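Local coordinates for uncharacterized protein (Streptococcus pneumoniae, PDB 3LFT), which binds L-tryptophan between its two lobes and probably serves as the substrate-binding protein of an ABC transporter, at residues 139-144 with 195-200; 174-179 with 203-208. All blocks are in the same frame, centred on the assembly; numbering follows the deposited sequence.

Contact 1 of 2, residues 139-144 with 195-200; sequences LYSSSE and DNTIAS. With TRP (tryptophan), chain C.
Asp195 meets Ser141 at the C-terminal end of strand 135-141, where, in a periplasmic-binding-protein lobe, ligand-binding loops follow the parallel strands. With CG trans to its own N (chi1 -178°), its carboxylate lies between two backbones: OD2 takes Ser141 N at 2.8 Å and also meets Ser147 OG, while OD1 accepts Ile198 N as the N-cap of helix 196-200. Next, Asn196 links the lobe to the ligand, its ND2 donating both to O of the bound tryptophan (2.9 Å) and to Glu144 OE1, which it meets 47° above the carboxylate plane. Glu144 spreads its carboxylate over the first turn: OE1 receives Asn196 N (2.8 Å) and OE2 receives Thr197 N, each on a syn lone pair, and Asn146 ND2 is a further donor to OE1. The helix's first amides probably help to stabilise this anion, which lies close to the carboxylate of Asp195. Thr197 places OG1 against Ser141 CB and donates it to the anti lone pair of Glu144 OE2 (2.6 Å), so that OE2 takes both the amide and the hydroxyl of one residue. Ile198 turns to the apolar side, CD1 lying 3.8 Å from Leu139 CG. Ala199 puts its small CB near the rim of the indole, 3.7 Å from tryptophan CZ3.

Contact 2 of 2, residues 174-179 with 203-208; sequences NEIAST and PTVVSS
Ile176 and Val205 meet methyl to methyl where helix 176-183 packs beside helix 202-208, two helices on the same side of the four-stranded parallel sheet. Their CG2 atoms are 3.7 Å apart, and the two side chains cross at about a right angle. Ile176 holds its CG2 branch trans to its own N, and from there the methyl also reaches Thr204 CG2 at 3.9 Å. Branched aliphatic residues suit this inner part of the contact, since both are buried and offer compact methyl surfaces without a polar group to satisfy.

Thr204 stands between the inner and outer parts. Its methyl meets both Ile176 CG2 and Ala177 CB, the latter also at 3.9 Å, so the threonine presents its apolar branch to the facing helix. Toward the outside the backbones come closest, but the contact turns polar and takes in water. Ala177, small enough to let the backbones draw near, has its CA 5.8 Å from the CA of Ser208, and Ser208 OG rests 3.5 Å from Ala177 CB. A water bridges the two helices here: it lies 2.7 Å from Ser208 OG and gives a weak hydrogen bond to Ala177 O, a carbonyl that Thr181 OG1 also uses. Serine is apt here because its short side chain lets one oxygen touch the alanine and bind water as well.

On the inner side, Ile176 and Val205 both lean on Ile198 of helix 196-200. Val205 further touches Leu139 of strand 135-141 and Val180 of helix 176-183, so the two helices and the sheet share one apolar core.

Overall arrangement
Contacts 1 and 2 lie in the same lobe, their centres 12 Å apart, and their segments alternate along the chain. A shared apolar layer joins them, and it extends to the pair Leu139 CD1 and Thr179 CG2, which are 3.9 Å apart. Their roles differ with depth from the pocket. Contact 1 supplies Asp195, Asn196 and Ala199 to the tryptophan site, which other residues such as Thr71, Asp115 and Gln236 complete. Contact 2 stands farther back, the Ile176 side chain about 12 Å from the ligand. Helices 196-200 and 202-208 follow each other in the chain, leading from the pocket to that outer packing.

Contact 1 of 2, residues 139-144 with 195-200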
ATOM      1  N   LEU A 139      -8.676  10.120   5.400  1.00  6.01           N
ATOM      2  CA  LEU A 139      -7.393  10.580   5.957  1.00  5.68           C
ATOM      3  C   LEU A 139      -6.260   9.990   5.123  1.00  6.37           C
ATOM      4  O   LEU A 139      -6.152   8.779   5.000  1.00  6.81           O
ATOM      5  CB  LEU A 139      -7.289  10.123   7.410  1.00  6.59           C
ATOM      6  CG  LEU A 139      -5.971  10.433   8.122  1.00  5.93           C
ATOM      7  CD1 LEU A 139      -5.798  11.935   8.298  1.00  8.59           C
ATOM      8  CD2 LEU A 139      -5.927   9.726   9.458  1.00  7.36           C
ATOM      9  N   TYR A 140      -5.408  10.846   4.575  1.00  6.39           N
ATOM     10  CA  TYR A 140      -4.366  10.394   3.646  1.00  6.33           C
ATOM     11  C   TYR A 140      -3.344  11.488   3.484  1.00  6.01           C
ATOM     12  O   TYR A 140      -3.549  12.631   3.928  1.00  7.24           O
ATOM     13  CB  TYR A 140      -4.964  10.060   2.279  1.00  7.16           C
ATOM     14  CG  TYR A 140      -5.510  11.224   1.477  1.00  7.34           C
ATOM     15  CD1 TYR A 140      -4.827  11.685   0.340  1.00  9.51           C
ATOM     16  CD2 TYR A 140      -6.712  11.849   1.821  1.00  9.92           C
ATOM     17  CE1 TYR A 140      -5.323  12.731  -0.424  1.00  9.43           C
ATOM     18  CE2 TYR A 140      -7.206  12.905   1.059  1.00  9.82           C
ATOM     19  CZ  TYR A 140      -6.514  13.319  -0.070  1.00 10.37           C
ATOM     20  OH  TYR A 140      -7.017  14.369  -0.827  1.00 12.90           O
ATOM     21  N   SER A 141      -2.247  11.154   2.816  1.00  6.41           N
ATOM     22  CA  SER A 141      -1.202  12.151   2.609  1.00  7.46           C
ATOM     23  C   SER A 141      -1.300  12.836   1.250  1.00  7.31           C
ATOM     24  O   SER A 141      -1.509  12.176   0.223  1.00  8.94           O
ATOM     25  CB  SER A 141       0.146  11.487   2.787  1.00  8.67           C
ATOM     26  OG  SER A 141       1.146  12.470   2.599  1.00 12.05           O
ATOM     27  N   SER A 142      -1.131  14.158   1.248  1.00  7.43           N
ATOM     28  CA  SER A 142      -0.962  14.915   0.008  1.00  8.62           C
ATOM     29  C   SER A 142       0.415  14.617  -0.645  1.00  8.47           C
ATOM     30  O   SER A 142       0.662  15.026  -1.781  1.00 12.14           O
ATOM     31  CB  SER A 142      -1.152  16.412   0.277  1.00  8.76           C
ATOM     32  OG  SER A 142      -0.305  16.845   1.335  1.00  8.26           O
ATOM     33  N   SER A 143       1.305  13.909   0.056  1.00  8.41           N
ATOM     34  CA  SER A 143       2.627  13.560  -0.511  1.00  9.05           C
ATOM     35  C   SER A 143       2.598  12.318  -1.407  1.00  8.29           C
ATOM     36  O   SER A 143       3.571  12.029  -2.078  1.00  9.06           O
ATOM     37  CB  SER A 143       3.707  13.411   0.589  1.00  8.78           C
ATOM     38  OG  SER A 143       3.444  12.274   1.433  1.00 10.91           O
ATOM     39  N   GLU A 144       1.493  11.585  -1.430  1.00  7.42           N
ATOM     40  CA  GLU A 144       1.500  10.255  -2.056  1.00  8.22           C
ATOM     41  C   GLU A 144       0.621  10.153  -3.286  1.00  6.91           C
ATOM     42  O   GLU A 144      -0.606  10.210  -3.177  1.00  6.68           O
ATOM     43  CB  GLU A 144       1.101   9.232  -1.015  1.00  9.17           C
ATOM     44  CG  GLU A 144       2.166   9.157   0.050  1.00 11.47           C
ATOM     45  CD  GLU A 144       2.074   7.946   0.933  1.00 11.37           C
ATOM     46  OE1 GLU A 144       1.711   6.840   0.477  1.00  7.99           O
ATOM     47  OE2 GLU A 144       2.389   8.114   2.132  1.00 14.19           O
ATOM     48  N   ASP A 195      -1.920   3.931   2.063  1.00  4.86           N
ATOM     49  CA  ASP A 195      -1.206   5.196   2.211  1.00  4.52           C
ATOM     50  C   ASP A 195      -0.042   4.959   3.166  1.00  4.74           C
ATOM     51  O   ASP A 195      -0.240   4.558   4.319  1.00  4.90           O
ATOM     52  CB  ASP A 195      -2.175   6.251   2.763  1.00  5.75           C
ATOM     53  CG  ASP A 195      -1.536   7.611   2.901  1.00  5.87           C
ATOM     54  OD1 ASP A 195      -0.676   7.790   3.792  1.00  6.35           O
ATOM     55  OD2 ASP A 195      -1.876   8.506   2.082  1.00  6.69           O
ATOM     56  N   ASN A 196       1.183   5.194   2.703  1.00  4.50           N
ATOM     57  CA  ASN A 196       2.364   4.899   3.520  1.00  4.76           C
ATOM     58  C   ASN A 196       2.514   5.823   4.722  1.00  4.83           C
ATOM     59  O   ASN A 196       2.988   5.396   5.778  1.00  5.19           O
ATOM     60  CB  ASN A 196       3.629   4.995   2.675  1.00  4.65           C
ATOM     61  CG  ASN A 196       3.645   3.972   1.577  1.00  4.62           C
ATOM     62  OD1 ASN A 196       3.885   2.793   1.830  1.00  4.84           O
ATOM     63  ND2 ASN A 196       3.395   4.403   0.344  1.00  5.60           N
ATOM     64  N   THR A 197       2.155   7.092   4.553  1.00  5.17           N
ATOM     65  CA  THR A 197       2.259   8.085   5.634  1.00  5.39           C
ATOM     66  C   THR A 197       1.357   7.677   6.801  1.00  4.76           C
ATOM     67  O   THR A 197       1.813   7.567   7.944  1.00  4.82           O
ATOM     68  CB  THR A 197       1.913   9.518   5.117  1.00  5.84           C
ATOM     69  OG1 THR A 197       2.773   9.828   4.003  1.00  9.05           O
ATOM     70  CG2 THR A 197       2.066  10.578   6.212  1.00  5.91           C
ATOM     71  N   ILE A 198       0.082   7.423   6.504  1.00  4.83           N
ATOM     72  CA  ILE A 198      -0.846   7.077   7.577  1.00  4.79           C
ATOM     73  C   ILE A 198      -0.485   5.690   8.106  1.00  4.60           C
ATOM     74  O   ILE A 198      -0.568   5.454   9.311  1.00  5.31           O
ATOM     75  CB  ILE A 198      -2.320   7.155   7.125  1.00  4.62           C
ATOM     76  CG1 ILE A 198      -2.618   8.517   6.483  1.00  5.07           C
ATOM     77  CG2 ILE A 198      -3.278   6.874   8.287  1.00  5.49           C
ATOM     78  CD1 ILE A 198      -2.355   9.761   7.360  1.00  8.19           C
ATOM     79  N   ALA A 199      -0.063   4.772   7.236  1.00  4.22           N
ATOM     80  CA  ALA A 199       0.295   3.440   7.760  1.00  4.91           C
ATOM     81  C   ALA A 199       1.458   3.512   8.745  1.00  5.45           C
ATOM     82  O   ALA A 199       1.500   2.783   9.745  1.00  5.72           O
ATOM     83  CB  ALA A 199       0.606   2.455   6.638  1.00  4.73           C
ATOM     84  N   SER A 200       2.416   4.392   8.460  1.00  4.50           N
ATOM     85  CA  SER A 200       3.572   4.555   9.328  1.00  5.67           C
ATOM     86  C   SER A 200       3.215   5.232  10.652  1.00  6.21           C
ATOM     87  O   SER A 200       3.943   5.066  11.633  1.00  8.13           O
ATOM     88  CB  SER A 200       4.681   5.317   8.591  1.00  6.22           C
ATOM     89  OG  SER A 200       4.384   6.697   8.529  1.00  9.09           O
TER
HETATM   90  N   TRP C   1       0.757   0.333  -2.494  1.00  8.29           N
HETATM   91  CA  TRP C   1       1.445   1.382  -1.685  1.00  8.97           C
HETATM   92  C   TRP C   1       2.065   2.399  -2.588  1.00  8.94           C
HETATM   93  O   TRP C   1       2.976   3.122  -2.176  1.00  8.77           O
HETATM   94  CB  TRP C   1       2.488   0.726  -0.766  1.00  8.71           C
HETATM   95  CG  TRP C   1       1.847  -0.241   0.198  1.00  7.83           C
HETATM   96  CD1 TRP C   1       1.789  -1.630   0.101  1.00  8.47           C
HETATM   97  CD2 TRP C   1       1.123   0.114   1.424  1.00  8.23           C
HETATM   98  NE1 TRP C   1       1.096  -2.139   1.174  1.00  8.55           N
HETATM   99  CE2 TRP C   1       0.665  -1.164   1.975  1.00  8.59           C
HETATM  100  CE3 TRP C   1       0.826   1.319   2.016  1.00  8.21           C
HETATM  101  CZ2 TRP C   1      -0.070  -1.142   3.147  1.00  8.72           C
HETATM  102  CZ3 TRP C   1       0.079   1.305   3.190  1.00  9.20           C
HETATM  103  CH2 TRP C   1      -0.350   0.080   3.738  1.00  8.94           C
HETATM  104  OXT TRP C   1       1.652   2.505  -3.752  1.00  8.45           O

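Contact 2 of 2, residues 174-179 with 203-208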
ATOM      1  N   ASN A 174       3.261  14.414  11.016  1.00  6.26           N
ATOM      2  CA  ASN A 174       3.154  15.408  12.091  1.00  7.86           C
ATOM      3  C   ASN A 174       1.746  15.948  12.323  1.00  7.65           C
ATOM      4  O   ASN A 174       1.394  16.300  13.452  1.00  8.41           O
ATOM      5  CB  ASN A 174       4.144  16.557  11.854  1.00  7.96           C
ATOM      6  CG  ASN A 174       5.590  16.084  11.814  1.00 10.93           C
ATOM      7  OD1 ASN A 174       6.296  16.287  10.824  1.00 16.51           O
ATOM      8  ND2 ASN A 174       6.030  15.431  12.885  1.00 14.42           N
ATOM      9  N   GLU A 175       0.948  16.008  11.259  1.00  6.44           N
ATOM     10  CA  GLU A 175      -0.375  16.614  11.309  1.00  6.09           C
ATOM     11  C   GLU A 175      -1.477  15.592  11.602  1.00  6.11           C
ATOM     12  O   GLU A 175      -2.648  15.958  11.660  1.00  6.68           O
ATOM     13  CB  GLU A 175      -0.672  17.369   9.996  1.00  5.99           C
ATOM     14  CG  GLU A 175       0.223  18.591   9.719  1.00  6.62           C
ATOM     15  CD  GLU A 175       1.618  18.229   9.213  1.00  8.01           C
ATOM     16  OE1 GLU A 175       1.811  17.115   8.693  1.00  9.21           O
ATOM     17  OE2 GLU A 175       2.533  19.070   9.325  1.00  9.87           O
ATOM     18  N   ILE A 176      -1.108  14.329  11.816  1.00  5.95           N
ATOM     19  CA  ILE A 176      -2.130  13.277  11.990  1.00  6.13           C
ATOM     20  C   ILE A 176      -3.010  13.500  13.220  1.00  6.00           C
ATOM     21  O   ILE A 176      -4.242  13.515  13.097  1.00  5.95           O
ATOM     22  CB  ILE A 176      -1.531  11.851  12.033  1.00  5.62           C
ATOM     23  CG1 ILE A 176      -0.993  11.463  10.648  1.00  7.55           C
ATOM     24  CG2 ILE A 176      -2.620  10.827  12.481  1.00  7.09           C
ATOM     25  CD1 ILE A 176      -0.200  10.157  10.626  1.00  8.65           C
ATOM     26  N   ALA A 177      -2.397  13.676  14.390  1.00  6.43           N
ATOM     27  CA  ALA A 177      -3.163  13.741  15.633  1.00  6.04           C
ATOM     28  C   ALA A 177      -4.193  14.868  15.612  1.00  6.10           C
ATOM     29  O   ALA A 177      -5.369  14.645  15.932  1.00  5.60           O
ATOM     30  CB  ALA A 177      -2.235  13.871  16.845  1.00  6.08           C
ATOM     31  N   SER A 178      -3.762  16.066  15.219  1.00  6.25           N
ATOM     32  CA  SER A 178      -4.649  17.225  15.203  1.00  6.52           C
ATOM     33  C   SER A 178      -5.732  17.081  14.129  1.00  6.20           C
ATOM     34  O   SER A 178      -6.868  17.494  14.331  1.00  6.57           O
ATOM     35  CB  SER A 178      -3.858  18.529  15.021  1.00  6.83           C
ATOM     36  OG  SER A 178      -3.172  18.530  13.781  1.00  9.34           O
ATOM     37  N   THR A 179      -5.385  16.455  13.005  1.00  6.01           N
ATOM     38  CA  THR A 179      -6.351  16.248  11.936  1.00  6.06           C
ATOM     39  C   THR A 179      -7.415  15.253  12.372  1.00  5.59           C
ATOM     40  O   THR A 179      -8.601  15.456  12.109  1.00  6.00           O
ATOM     41  CB  THR A 179      -5.676  15.803  10.623  1.00  5.78           C
ATOM     42  OG1 THR A 179      -4.809  16.854  10.174  1.00  6.22           O
ATOM     43  CG2 THR A 179      -6.694  15.534   9.549  1.00  8.59           C
ATOM     44  N   PRO A 203      -0.821   3.966  14.703  1.00  4.98           N
ATOM     45  CA  PRO A 203      -1.186   3.989  16.129  1.00  5.82           C
ATOM     46  C   PRO A 203      -1.592   5.379  16.630  1.00  5.48           C
ATOM     47  O   PRO A 203      -2.385   5.475  17.575  1.00  6.26           O
ATOM     48  CB  PRO A 203       0.072   3.456  16.814  1.00  5.93           C
ATOM     49  CG  PRO A 203       0.629   2.489  15.776  1.00  5.94           C
ATOM     50  CD  PRO A 203       0.428   3.212  14.467  1.00  5.53           C
ATOM     51  N   THR A 204      -1.121   6.442  15.978  1.00  5.89           N
ATOM     52  CA  THR A 204      -1.513   7.814  16.344  1.00  6.23           C
ATOM     53  C   THR A 204      -2.974   8.072  15.978  1.00  5.77           C
ATOM     54  O   THR A 204      -3.694   8.753  16.713  1.00  5.58           O
ATOM     55  CB  THR A 204      -0.617   8.844  15.654  1.00  6.99           C
ATOM     56  OG1 THR A 204       0.729   8.619  16.072  1.00  8.68           O
ATOM     57  CG2 THR A 204      -1.022  10.277  15.994  1.00  6.96           C
ATOM     58  N   VAL A 205      -3.422   7.508  14.852  1.00  5.34           N
ATOM     59  CA  VAL A 205      -4.831   7.603  14.484  1.00  6.26           C
ATOM     60  C   VAL A 205      -5.682   6.925  15.557  1.00  6.21           C
ATOM     61  O   VAL A 205      -6.683   7.493  16.021  1.00  6.65           O
ATOM     62  CB  VAL A 205      -5.112   6.947  13.110  1.00  5.56           C
ATOM     63  CG1 VAL A 205      -6.588   7.061  12.764  1.00  6.78           C
ATOM     64  CG2 VAL A 205      -4.251   7.569  12.000  1.00  7.15           C
ATOM     65  N   VAL A 206      -5.283   5.716  15.956  1.00  5.75           N
ATOM     66  CA  VAL A 206      -6.057   4.925  16.916  1.00  5.80           C
ATOM     67  C   VAL A 206      -6.112   5.625  18.283  1.00  5.68           C
ATOM     68  O   VAL A 206      -7.178   5.714  18.907  1.00  6.28           O
ATOM     69  CB  VAL A 206      -5.484   3.500  17.058  1.00  5.91           C
ATOM     70  CG1 VAL A 206      -6.250   2.693  18.106  1.00  6.97           C
ATOM     71  CG2 VAL A 206      -5.509   2.789  15.729  1.00  5.99           C
ATOM     72  N   SER A 207      -4.974   6.157  18.732  1.00  5.52           N
ATOM     73  CA  SER A 207      -4.937   6.804  20.039  0.50  5.44           C
ATOM     74  C   SER A 207      -5.720   8.111  20.021  1.00  5.61           C
ATOM     75  O   SER A 207      -6.453   8.407  20.980  1.00  5.88           O
ATOM     76  CB  SER A 207      -3.499   7.017  20.523  0.50  5.66           C
ATOM     77  OG  SER A 207      -2.771   7.831  19.632  0.50  4.05           O
ATOM     78  N   SER A 208      -5.593   8.884  18.944  1.00  6.20           N
ATOM     79  CA  SER A 208      -6.337  10.136  18.815  1.00  7.39           C
ATOM     80  C   SER A 208      -7.846   9.912  18.747  1.00  7.41           C
ATOM     81  O   SER A 208      -8.613  10.733  19.240  1.00  8.12           O
ATOM     82  CB  SER A 208      -5.872  10.950  17.616  1.00  7.75           C
ATOM     83  OG  SER A 208      -4.601  11.527  17.880  1.00  9.34           O
TER
HETATM   84  O   HOH W   1      -5.147  14.001  18.866  1.00 16.27           O